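Local coordinates for putative Zn-dependent Alcohol Dehydrogenase (Rhodobacter sphaeroides, PDB 3IV6), which binds S-adenosylmethionine in a Rossmann-type domain and, despite its dehydrogenase name, is probably a methyltransferase of unknown substrate, at residues Ser69-Asp74 with Gly109-Val114; Val49-Ala54 with Phe58-Ala63; Arg191-His196 with Thr203-Tyr208. All coordinates share one frame; numbering follows the deposited sequence.

Contact 1 of 3, residues Ser69-Asp74 with Gly109-Val114. With SAM (S-adenosylmethionine), chain E.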
loop_
_atom_site.group_PDB
_atom_site.type_symbol
_atom_site.label_atom_id
_atom_site.label_comp_id
_atom_site.label_asym_id
_atom_site.label_seq_id
_atom_site.Cartn_x
_atom_site.Cartn_y
_atom_site.Cartn_z
ATOM N N SER A 69 -20.170 -0.405 5.726
ATOM C CA SER A 69 -20.175 -1.774 5.231
ATOM C C SER A 69 -18.853 -1.994 4.530
ATOM O O SER A 69 -18.684 -1.555 3.392
ATOM C CB SER A 69 -21.326 -1.984 4.243
ATOM O OG SER A 69 -22.462 -2.511 4.901
ATOM N N VAL A 70 -17.924 -2.654 5.230
ATOM C CA VAL A 70 -16.527 -2.791 4.803
ATOM C C VAL A 70 -16.179 -4.102 4.155
ATOM O O VAL A 70 -16.485 -5.161 4.662
ATOM C CB VAL A 70 -15.618 -2.694 6.012
ATOM C CG1 VAL A 70 -14.166 -2.750 5.596
ATOM C CG2 VAL A 70 -15.949 -1.442 6.809
ATOM N N THR A 71 -15.512 -4.009 3.026
ATOM C CA THR A 71 -14.929 -5.147 2.337
ATOM C C THR A 71 -13.418 -4.913 2.334
ATOM O O THR A 71 -12.977 -3.817 2.015
ATOM C CB THR A 71 -15.444 -5.241 0.851
ATOM O OG1 THR A 71 -16.840 -5.563 0.823
ATOM C CG2 THR A 71 -14.705 -6.300 0.091
ATOM N N VAL A 72 -12.629 -5.922 2.684
ATOM C CA VAL A 72 -11.177 -5.809 2.599
ATOM C C VAL A 72 -10.645 -6.650 1.454
ATOM O O VAL A 72 -11.070 -7.786 1.281
ATOM C CB VAL A 72 -10.494 -6.313 3.878
ATOM C CG1 VAL A 72 -8.959 -6.236 3.750
ATOM C CG2 VAL A 72 -11.032 -5.569 5.110
ATOM N N PHE A 73 -9.714 -6.086 0.687
ATOM C CA PHE A 73 -9.032 -6.787 -0.394
ATOM C C PHE A 73 -7.557 -6.921 -0.077
ATOM O O PHE A 73 -6.929 -5.988 0.409
ATOM C CB PHE A 73 -9.204 -6.039 -1.702
ATOM C CG PHE A 73 -10.629 -5.979 -2.166
ATOM C CD1 PHE A 73 -11.331 -7.150 -2.448
ATOM C CD2 PHE A 73 -11.288 -4.747 -2.323
ATOM C CE1 PHE A 73 -12.630 -7.111 -2.886
ATOM C CE2 PHE A 73 -12.632 -4.694 -2.757
ATOM C CZ PHE A 73 -13.291 -5.879 -3.039
ATOM N N ASP A 74 -7.001 -8.088 -0.353
ATOM C CA ASP A 74 -5.578 -8.318 -0.152
ATOM C C ASP A 74 -5.113 -9.467 -1.040
ATOM O O ASP A 74 -5.874 -10.418 -1.299
ATOM C CB ASP A 74 -5.286 -8.649 1.325
ATOM C CG ASP A 74 -3.846 -8.378 1.710
ATOM O OD1 ASP A 74 -2.952 -9.125 1.246
ATOM O OD2 ASP A 74 -3.621 -7.395 2.456
ATOM N N GLY A 109 -17.695 0.046 -9.709
ATOM C CA GLY A 109 -18.585 1.037 -9.126
ATOM C C GLY A 109 -19.401 0.578 -7.923
ATOM O O GLY A 109 -20.467 1.127 -7.596
ATOM N N HIS A 110 -18.883 -0.413 -7.225
ATOM C CA HIS A 110 -19.614 -1.019 -6.134
ATOM C C HIS A 110 -19.365 -0.350 -4.782
ATOM O O HIS A 110 -20.104 -0.573 -3.832
ATOM C CB HIS A 110 -19.235 -2.495 -6.057
ATOM C CG HIS A 110 -20.262 -3.337 -5.390
ATOM N ND1 HIS A 110 -20.197 -3.664 -4.052
ATOM C CD2 HIS A 110 -21.393 -3.903 -5.867
ATOM C CE1 HIS A 110 -21.239 -4.409 -3.737
ATOM N NE2 HIS A 110 -21.981 -4.569 -4.817
ATOM N N PHE A 111 -18.318 0.462 -4.678
ATOM C CA PHE A 111 -17.987 1.089 -3.388
ATOM C C PHE A 111 -18.089 2.615 -3.400
ATOM O O PHE A 111 -17.761 3.235 -4.405
ATOM C CB PHE A 111 -16.599 0.631 -2.937
ATOM C CG PHE A 111 -16.510 -0.841 -2.736
ATOM C CD1 PHE A 111 -16.906 -1.414 -1.539
ATOM C CD2 PHE A 111 -16.074 -1.658 -3.742
ATOM C CE1 PHE A 111 -16.859 -2.787 -1.348
ATOM C CE2 PHE A 111 -16.028 -3.026 -3.550
ATOM C CZ PHE A 111 -16.437 -3.591 -2.341
ATOM N N ASP A 112 -18.551 3.214 -2.298
ATOM C CA ASP A 112 -18.517 4.680 -2.183
ATOM C C ASP A 112 -17.080 5.205 -1.960
ATOM O O ASP A 112 -16.704 6.280 -2.469
ATOM C CB ASP A 112 -19.390 5.173 -1.028
ATOM C CG ASP A 112 -20.866 4.907 -1.242
ATOM O OD1 ASP A 112 -21.542 4.550 -0.252
ATOM O OD2 ASP A 112 -21.345 5.060 -2.395
ATOM N N PHE A 113 -16.301 4.441 -1.187
ATOM C CA PHE A 113 -14.930 4.798 -0.838
ATOM C C PHE A 113 -13.951 3.647 -0.971
ATOM O O PHE A 113 -14.246 2.512 -0.597
ATOM C CB PHE A 113 -14.858 5.341 0.584
ATOM C CG PHE A 113 -15.629 6.604 0.785
ATOM C CD1 PHE A 113 -15.049 7.828 0.514
ATOM C CD2 PHE A 113 -16.939 6.568 1.244
ATOM C CE1 PHE A 113 -15.760 8.997 0.703
ATOM C CE2 PHE A 113 -17.653 7.716 1.428
ATOM C CZ PHE A 113 -17.069 8.938 1.163
ATOM N N VAL A 114 -12.777 3.950 -1.521
ATOM C CA VAL A 114 -11.672 3.000 -1.477
ATOM C C VAL A 114 -10.549 3.664 -0.708
ATOM O O VAL A 114 -10.072 4.746 -1.074
ATOM C CB VAL A 114 -11.192 2.601 -2.885
ATOM C CG1 VAL A 114 -9.726 2.083 -2.852
ATOM C CG2 VAL A 114 -12.121 1.566 -3.504
HETATM N N SAM E . 0.887 -2.233 5.502
HETATM C CA SAM E . 0.997 -0.797 5.682
HETATM C C SAM E . -0.182 -0.252 6.459
HETATM O O SAM E . -1.118 -0.956 6.861
HETATM O OXT SAM E . -0.151 0.934 6.696
HETATM C CB SAM E . 1.199 -0.083 4.350
HETATM C CG SAM E . 1.517 -0.990 3.153
HETATM S SD SAM E . 0.110 -1.819 2.345
HETATM C CE SAM E . -1.299 -1.402 3.411
HETATM C "C5'" SAM E . 0.470 -3.594 2.596
HETATM C "C4'" SAM E . -0.697 -4.576 2.587
HETATM O "O4'" SAM E . -1.297 -4.594 1.304
HETATM C "C3'" SAM E . -0.265 -6.008 2.847
HETATM O "O3'" SAM E . -1.291 -6.609 3.603
HETATM C "C2'" SAM E . -0.257 -6.664 1.482
HETATM O "O2'" SAM E . -0.646 -8.019 1.548
HETATM C "C1'" SAM E . -1.292 -5.869 0.708
HETATM N N9 SAM E . -0.927 -5.739 -0.710
HETATM C C8 SAM E . 0.301 -5.378 -1.201
HETATM N N7 SAM E . 0.250 -5.395 -2.560
HETATM C C5 SAM E . -1.000 -5.762 -2.960
HETATM C C6 SAM E . -1.587 -5.932 -4.228
HETATM N N6 SAM E . -0.913 -5.744 -5.366
HETATM N N1 SAM E . -2.897 -6.334 -4.291
HETATM C C2 SAM E . -3.596 -6.575 -3.115
HETATM N N3 SAM E . -3.041 -6.397 -1.871
HETATM C C4 SAM E . -1.751 -5.995 -1.792
#

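Contact 2 of 3, residues Val49-Ala54 with Phe58-Ala63. With SAM (S-adenosylmethionine), chain E.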
loop_
_atom_site.group_PDB
_atom_site.type_symbol
_atom_site.label_atom_id
_atom_site.label_comp_id
_atom_site.label_asym_id
_atom_site.label_seq_id
_atom_site.Cartn_x
_atom_site.Cartn_y
_atom_site.Cartn_z
ATOM N N VAL A 49 -17.415 0.829 1.904
ATOM C CA VAL A 49 -15.997 1.150 1.959
ATOM C C VAL A 49 -15.162 -0.069 1.613
ATOM O O VAL A 49 -15.352 -1.129 2.179
ATOM C CB VAL A 49 -15.588 1.607 3.390
ATOM C CG1 VAL A 49 -14.095 1.858 3.464
ATOM C CG2 VAL A 49 -16.411 2.809 3.842
ATOM N N ALA A 50 -14.207 0.089 0.710
ATOM C CA ALA A 50 -13.236 -0.974 0.431
ATOM C C ALA A 50 -11.895 -0.543 0.968
ATOM O O ALA A 50 -11.394 0.514 0.584
ATOM C CB ALA A 50 -13.126 -1.185 -1.036
ATOM N N VAL A 51 -11.314 -1.352 1.848
ATOM C CA VAL A 51 -9.914 -1.193 2.226
ATOM C C VAL A 51 -9.024 -2.174 1.470
ATOM O O VAL A 51 -9.179 -3.389 1.593
ATOM C CB VAL A 51 -9.712 -1.391 3.740
ATOM C CG1 VAL A 51 -8.274 -1.085 4.127
ATOM C CG2 VAL A 51 -10.680 -0.518 4.522
ATOM N N ILE A 52 -8.092 -1.639 0.688
ATOM C CA ILE A 52 -7.016 -2.441 0.118
ATOM C C ILE A 52 -5.845 -2.560 1.087
ATOM O O ILE A 52 -5.259 -1.556 1.493
ATOM C CB ILE A 52 -6.514 -1.849 -1.212
ATOM C CG1 ILE A 52 -7.689 -1.335 -2.045
ATOM C CG2 ILE A 52 -5.717 -2.885 -1.989
ATOM C CD1 ILE A 52 -8.762 -2.373 -2.293
ATOM N N GLY A 53 -5.508 -3.792 1.452
ATOM C CA GLY A 53 -4.477 -4.039 2.443
ATOM C C GLY A 53 -5.041 -4.553 3.753
ATOM O O GLY A 53 -5.402 -3.774 4.634
ATOM N N ALA A 54 -5.119 -5.874 3.880
ATOM C CA ALA A 54 -5.672 -6.498 5.076
ATOM C C ALA A 54 -4.771 -6.267 6.284
ATOM O O ALA A 54 -5.100 -6.668 7.401
ATOM C CB ALA A 54 -5.886 -7.986 4.848
ATOM N N PHE A 58 -6.388 -1.672 12.206
ATOM C CA PHE A 58 -7.049 -0.724 13.105
ATOM C C PHE A 58 -7.883 0.282 12.327
ATOM O O PHE A 58 -8.958 0.674 12.771
ATOM C CB PHE A 58 -6.055 -0.068 14.092
ATOM C CG PHE A 58 -5.315 -1.081 14.921
ATOM C CD1 PHE A 58 -6.003 -1.883 15.818
ATOM C CD2 PHE A 58 -3.953 -1.297 14.746
ATOM C CE1 PHE A 58 -5.337 -2.850 16.555
ATOM C CE2 PHE A 58 -3.294 -2.254 15.470
ATOM C CZ PHE A 58 -3.988 -3.033 16.376
ATOM N N LEU A 59 -7.400 0.659 11.144
ATOM C CA LEU A 59 -8.214 1.422 10.209
ATOM C C LEU A 59 -9.488 0.660 9.842
ATOM O O LEU A 59 -10.576 1.202 9.836
ATOM C CB LEU A 59 -7.436 1.732 8.945
ATOM C CG LEU A 59 -8.353 2.352 7.902
ATOM C CD1 LEU A 59 -8.941 3.669 8.441
ATOM C CD2 LEU A 59 -7.558 2.631 6.675
ATOM N N ILE A 60 -9.359 -0.620 9.553
ATOM C CA ILE A 60 -10.532 -1.383 9.187
ATOM C C ILE A 60 -11.511 -1.422 10.356
ATOM O O ILE A 60 -12.717 -1.344 10.169
ATOM C CB ILE A 60 -10.115 -2.784 8.698
ATOM C CG1 ILE A 60 -9.440 -2.668 7.315
ATOM C CG2 ILE A 60 -11.296 -3.755 8.686
ATOM C CD1 ILE A 60 -8.255 -3.689 7.061
ATOM N N GLU A 61 -10.987 -1.497 11.573
ATOM C CA GLU A 61 -11.830 -1.663 12.758
ATOM C C GLU A 61 -12.597 -0.371 13.111
ATOM O O GLU A 61 -13.732 -0.441 13.575
ATOM C CB GLU A 61 -10.980 -2.161 13.918
ATOM C CG GLU A 61 -11.713 -2.555 15.176
ATOM C CD GLU A 61 -10.770 -3.252 16.166
ATOM O OE1 GLU A 61 -9.648 -3.664 15.748
ATOM O OE2 GLU A 61 -11.151 -3.404 17.353
ATOM N N LYS A 62 -11.990 0.798 12.882
ATOM C CA LYS A 62 -12.687 2.069 13.042
ATOM C C LYS A 62 -13.763 2.259 11.967
ATOM O O LYS A 62 -14.824 2.832 12.230
ATOM C CB LYS A 62 -11.726 3.257 13.044
ATOM C CG LYS A 62 -10.885 3.373 14.303
ATOM C CD LYS A 62 -11.682 3.204 15.587
ATOM C CE LYS A 62 -10.841 3.617 16.805
ATOM N NZ LYS A 62 -11.604 4.053 18.010
ATOM N N ALA A 63 -13.488 1.767 10.763
ATOM C CA ALA A 63 -14.464 1.767 9.681
ATOM C C ALA A 63 -15.701 1.012 10.066
ATOM O O ALA A 63 -16.805 1.481 9.803
ATOM C CB ALA A 63 -13.897 1.132 8.482
HETATM N N SAM E . 0.887 -2.233 5.502
HETATM C CA SAM E . 0.997 -0.797 5.682
HETATM C C SAM E . -0.182 -0.252 6.459
HETATM O O SAM E . -1.118 -0.956 6.861
HETATM O OXT SAM E . -0.151 0.934 6.696
HETATM C CB SAM E . 1.199 -0.083 4.350
HETATM C CG SAM E . 1.517 -0.990 3.153
HETATM S SD SAM E . 0.110 -1.819 2.345
HETATM C CE SAM E . -1.299 -1.402 3.411
HETATM C "C5'" SAM E . 0.470 -3.594 2.596
HETATM C "C4'" SAM E . -0.697 -4.576 2.587
HETATM O "O4'" SAM E . -1.297 -4.594 1.304
HETATM C "C3'" SAM E . -0.265 -6.008 2.847
HETATM O "O3'" SAM E . -1.291 -6.609 3.603
HETATM C "C2'" SAM E . -0.257 -6.664 1.482
HETATM O "O2'" SAM E . -0.646 -8.019 1.548
HETATM C "C1'" SAM E . -1.292 -5.869 0.708
HETATM N N9 SAM E . -0.927 -5.739 -0.710
HETATM C C8 SAM E . 0.301 -5.378 -1.201
HETATM N N7 SAM E . 0.250 -5.395 -2.560
HETATM C C5 SAM E . -1.000 -5.762 -2.960
HETATM C C6 SAM E . -1.587 -5.932 -4.228
HETATM N N6 SAM E . -0.913 -5.744 -5.366
HETATM N N1 SAM E . -2.897 -6.334 -4.291
HETATM C C2 SAM E . -3.596 -6.575 -3.115
HETATM N N3 SAM E . -3.041 -6.397 -1.871
HETATM C C4 SAM E . -1.751 -5.995 -1.792
#

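Contact 3 of 3, residues Arg191-His196 with Thr203-Tyr208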
loop_
_atom_site.group_PDB
_atom_site.type_symbol
_atom_site.label_atom_id
_atom_site.label_comp_id
_atom_site.label_asym_id
_atom_site.label_seq_id
_atom_site.Cartn_x
_atom_site.Cartn_y
_atom_site.Cartn_z
ATOM N N ARG A 191 23.157 -5.206 5.368
ATOM C CA ARG A 191 23.883 -4.183 6.110
ATOM C C ARG A 191 23.006 -2.962 6.367
ATOM O O ARG A 191 23.255 -2.191 7.295
ATOM C CB ARG A 191 25.150 -3.772 5.357
ATOM C CG ARG A 191 26.141 -2.980 6.195
ATOM C CD ARG A 191 27.573 -3.271 5.778
ATOM N NE ARG A 191 28.260 -2.072 5.309
ATOM C CZ ARG A 191 28.632 -1.868 4.049
ATOM N NH1 ARG A 191 28.386 -2.787 3.125
ATOM N NH2 ARG A 191 29.253 -0.746 3.712
ATOM N N ALA A 192 21.981 -2.791 5.540
ATOM C CA ALA A 192 21.217 -1.549 5.512
ATOM C C ALA A 192 19.933 -1.674 6.324
ATOM O O ALA A 192 19.305 -0.671 6.667
ATOM C CB ALA A 192 20.904 -1.152 4.078
ATOM N N LEU A 193 19.547 -2.909 6.629
ATOM C CA LEU A 193 18.299 -3.170 7.336
ATOM C C LEU A 193 18.181 -2.305 8.586
ATOM O O LEU A 193 19.128 -2.190 9.365
ATOM C CB LEU A 193 18.194 -4.650 7.709
ATOM C CG LEU A 193 17.728 -5.596 6.601
ATOM C CD1 LEU A 193 17.671 -7.030 7.107
ATOM C CD2 LEU A 193 16.377 -5.161 6.054
ATOM N N VAL A 194 17.014 -1.697 8.772
ATOM C CA VAL A 194 16.750 -0.890 9.956
ATOM C C VAL A 194 15.592 -1.461 10.767
ATOM O O VAL A 194 14.854 -2.324 10.290
ATOM C CB VAL A 194 16.434 0.572 9.585
ATOM C CG1 VAL A 194 17.590 1.184 8.810
ATOM C CG2 VAL A 194 15.144 0.646 8.782
ATOM N N PRO A 195 15.437 -0.974 11.994
ATOM C CA PRO A 195 14.456 -1.537 12.927
ATOM C C PRO A 195 13.025 -1.311 12.450
ATOM O O PRO A 195 12.627 -0.171 12.210
ATOM C CB PRO A 195 14.711 -0.746 14.212
ATOM C CG PRO A 195 16.144 -0.358 14.129
ATOM C CD PRO A 195 16.421 -0.114 12.673
ATOM N N HIS A 196 12.265 -2.393 12.314
ATOM C CA HIS A 196 10.857 -2.297 11.993
ATOM C C HIS A 196 10.114 -2.880 13.181
ATOM O O HIS A 196 9.689 -4.042 13.174
ATOM C CB HIS A 196 10.550 -3.116 10.768
ATOM C CG HIS A 196 9.212 -2.828 10.166
ATOM N ND1 HIS A 196 8.036 -3.285 10.728
ATOM C CD2 HIS A 196 8.864 -2.146 9.051
ATOM C CE1 HIS A 196 7.024 -2.897 9.980
ATOM N NE2 HIS A 196 7.491 -2.205 8.956
ATOM N N THR A 203 13.690 -12.296 9.287
ATOM C CA THR A 203 12.366 -12.109 8.741
ATOM C C THR A 203 12.350 -10.851 7.871
ATOM O O THR A 203 11.725 -10.840 6.808
ATOM C CB THR A 203 11.254 -12.162 9.811
ATOM O OG1 THR A 203 11.333 -13.403 10.512
ATOM C CG2 THR A 203 9.887 -12.131 9.158
ATOM N N LEU A 204 13.102 -9.832 8.255
ATOM C CA LEU A 204 13.115 -8.617 7.456
ATOM C C LEU A 204 13.719 -8.874 6.089
ATOM O O LEU A 204 13.057 -8.672 5.051
ATOM C CB LEU A 204 13.834 -7.486 8.191
ATOM C CG LEU A 204 12.979 -6.982 9.356
ATOM C CD1 LEU A 204 13.635 -5.840 10.138
ATOM C CD2 LEU A 204 11.601 -6.572 8.817
ATOM N N LEU A 205 14.970 -9.332 6.113
ATOM C CA LEU A 205 15.751 -9.642 4.931
ATOM C C LEU A 205 14.900 -10.382 3.951
ATOM O O LEU A 205 14.845 -10.018 2.779
ATOM C CB LEU A 205 16.939 -10.520 5.297
ATOM C CG LEU A 205 17.965 -10.769 4.184
ATOM C CD1 LEU A 205 18.770 -9.512 4.002
ATOM C CD2 LEU A 205 18.877 -11.950 4.480
ATOM N N GLU A 206 14.223 -11.427 4.412
ATOM C CA GLU A 206 13.448 -12.242 3.484
ATOM C C GLU A 206 12.258 -11.482 2.905
ATOM O O GLU A 206 12.014 -11.502 1.693
ATOM C CB GLU A 206 13.018 -13.563 4.128
ATOM C CG GLU A 206 12.430 -14.601 3.134
ATOM C CD GLU A 206 13.395 -14.955 1.985
ATOM O OE1 GLU A 206 14.642 -14.778 2.147
ATOM O OE2 GLU A 206 12.896 -15.403 0.926
ATOM N N TRP A 207 11.524 -10.797 3.783
ATOM C CA TRP A 207 10.461 -9.881 3.391
ATOM C C TRP A 207 10.915 -8.881 2.322
ATOM O O TRP A 207 10.242 -8.659 1.320
ATOM C CB TRP A 207 10.094 -9.123 4.628
ATOM C CG TRP A 207 8.901 -8.276 4.545
ATOM C CD1 TRP A 207 7.710 -8.584 3.968
ATOM C CD2 TRP A 207 8.762 -6.982 5.106
ATOM N NE1 TRP A 207 6.838 -7.540 4.121
ATOM C CE2 TRP A 207 7.463 -6.545 4.825
ATOM C CE3 TRP A 207 9.621 -6.143 5.820
ATOM C CZ2 TRP A 207 6.992 -5.308 5.236
ATOM C CZ3 TRP A 207 9.150 -4.903 6.230
ATOM C CH2 TRP A 207 7.852 -4.500 5.931
ATOM N N TYR A 208 12.066 -8.266 2.546
ATOM C CA TYR A 208 12.605 -7.340 1.562
ATOM C C TYR A 208 12.919 -8.022 0.230
ATOM O O TYR A 208 12.580 -7.495 -0.819
ATOM C CB TYR A 208 13.828 -6.591 2.121
ATOM C CG TYR A 208 13.437 -5.268 2.734
ATOM C CD1 TYR A 208 13.173 -4.160 1.926
ATOM C CD2 TYR A 208 13.263 -5.127 4.110
ATOM C CE1 TYR A 208 12.782 -2.954 2.458
ATOM C CE2 TYR A 208 12.853 -3.904 4.663
ATOM C CZ TYR A 208 12.618 -2.824 3.824
ATOM O OH TYR A 208 12.216 -1.599 4.340
#

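Contact 1 of 3, residues Ser69-Asp74 with Gly109-Val114
F111 reaches out of the loop ahead of strand 113-117 and sets its ring against two side chains of strand 69-74, T71 and F73. The T71 and F111 side chains cross at about a right angle, and the threonine meets the rim of the phenyl ring: T71 OG1 lies at the edge, close to the ring plane, 3.5 Å from F111 CE1. T71 CB sits beside CE1 and CZ of the same ring. With T71 OG1 anti to the carbonyl carbon (chi1 -68°), CG2 is turned toward F73 and rests over one face of that ring, near its rim. F73 and F111 approach from opposite directions. Their planes stand at 88° with centroids 5.8 Å apart, yet the pair is oblique, an apolar meeting of F73 CE2 with F111 CE2 at 3.9 Å. F111 CE2 lies at the edge of the F73 ring, near its plane. The two strands are not neighbours in the sheet: strand 48-52 runs between them, in the 3-2-1-4-5 parallel order of a Rossmann-fold methyltransferase, and both rings also touch A50 of that middle strand. On the same sheet side F73 packs against L138 of helix 125-139. At the C-terminal end of strand 69-74, D74 is the acidic residue that takes the ribose of S-adenosylmethionine. Its carboxylate accepts SAM O2' on OD1 at 2.6 Å and SAM O3' on OD2 at 2.7 Å, while the backbone N atoms of S76 and A54 bind OD1 and OD2 and fix its rotation. With an alanine here, both ribose hydroxyls would probably lose their carboxylate acceptor and A54 N its side-chain partner. V70 and V72 point to the other side of the sheet and pack on helix 57-65.

Contact 2 of 3, residues Val49-Ala54 with Phe58-Ala63
V51 of strand 48-52 and I60 of helix 57-65 meet where the helix faces the sheet, the two side chains crossing obliquely. Along the helix, L59 comes first; it also points toward the strand but makes no close contact with it, and packs on N36 and F39 of helix 33-39. I60 itself carries the contact. CG1, anti to the carbonyl carbon (chi1 -71°), sits against both methyls of V51, with V51 CG2 3.7 Å away. From there CD1 extends along to the loop, where it lies 3.7 Å from G53 O and close to A54 CA. E61 turns outward and forms a salt bridge with R57. One turn on from L59, A63 again faces the sheet and touches V70 of strand 69-74; its backbone N bonds to L59 O at 3.1 Å. This is the first strand-loop-helix unit of the Rossmann fold, opening the beta-alpha-beta crossover to strand 69-74. The loop bends around the cofactor, and G53 CA is 3.4 Å from SAM O4'. V51 and I60 meet through hydrocarbon groups alone, so van der Waals contact joins helix to strand here, while the G53-A54 backbone passes beside the SAM ribose.

Contact 3 of 3, residues Arg191-His196 with Thr203-Tyr208
A largely apolar packing contact joins two consecutive helices linked by a loop, helix 187-192 with the chain leaving it and helix 201-210, in the part of the chain between strands 143-149 and 237-244 of the Rossmann-type sheet. L193, the first residue to leave helical geometry, fills the angle between the two. Its CD1 lies over the helix backbone, 3.7 Å from L205 N, and also meets CB of L204 and of L205. Its other methyl, CD2, comes obliquely to the Y208 ring at CD2, again 3.7 Å away, the two side chains sliding past each other in opposite directions. Further along, L204 reaches from its helix to the chain leaving helix 187-192: CD1 approaches V194 O, and CD2 touches H196 CB. Y208 also packs on I155 of helix 154-164 and edge-to-face with F182. The polar-aromatic end lies at H196 and W207, whose side chains cross at about a right angle. H196 CG is anti to the backbone N (chi1 -166°), swinging the imidazole out toward the helix. W207 is also flanked by W14 and R211. The edge of its six-membered ring points at one face of the imidazole, planes at 82° and centroids 5.2 Å apart, with W207 CH2 lying 3.8 Å from H196 NE2.

Along the chain the order is contact 2, contact 1, contact 3, each closing before the next opens. Contacts 1 and 2 share the seven-stranded mixed sheet and have centres about 9 Å apart: strand 48-52 of contact 2 lies between strands 69-74 and 113-117 of contact 1, and helix 57-65 leads on into strand 69-74. Both reach S-adenosylmethionine at the C-terminal strand ends, so one end of the sheet holds the cofactor. Contact 3 stands apart, its centre about 31 Å from that of contact 1 and 26 Å from that of contact 2, but the side chain of W207 comes to about 7 Å from the cofactor (nearest atoms), consistent with a helical region bordering the pocket.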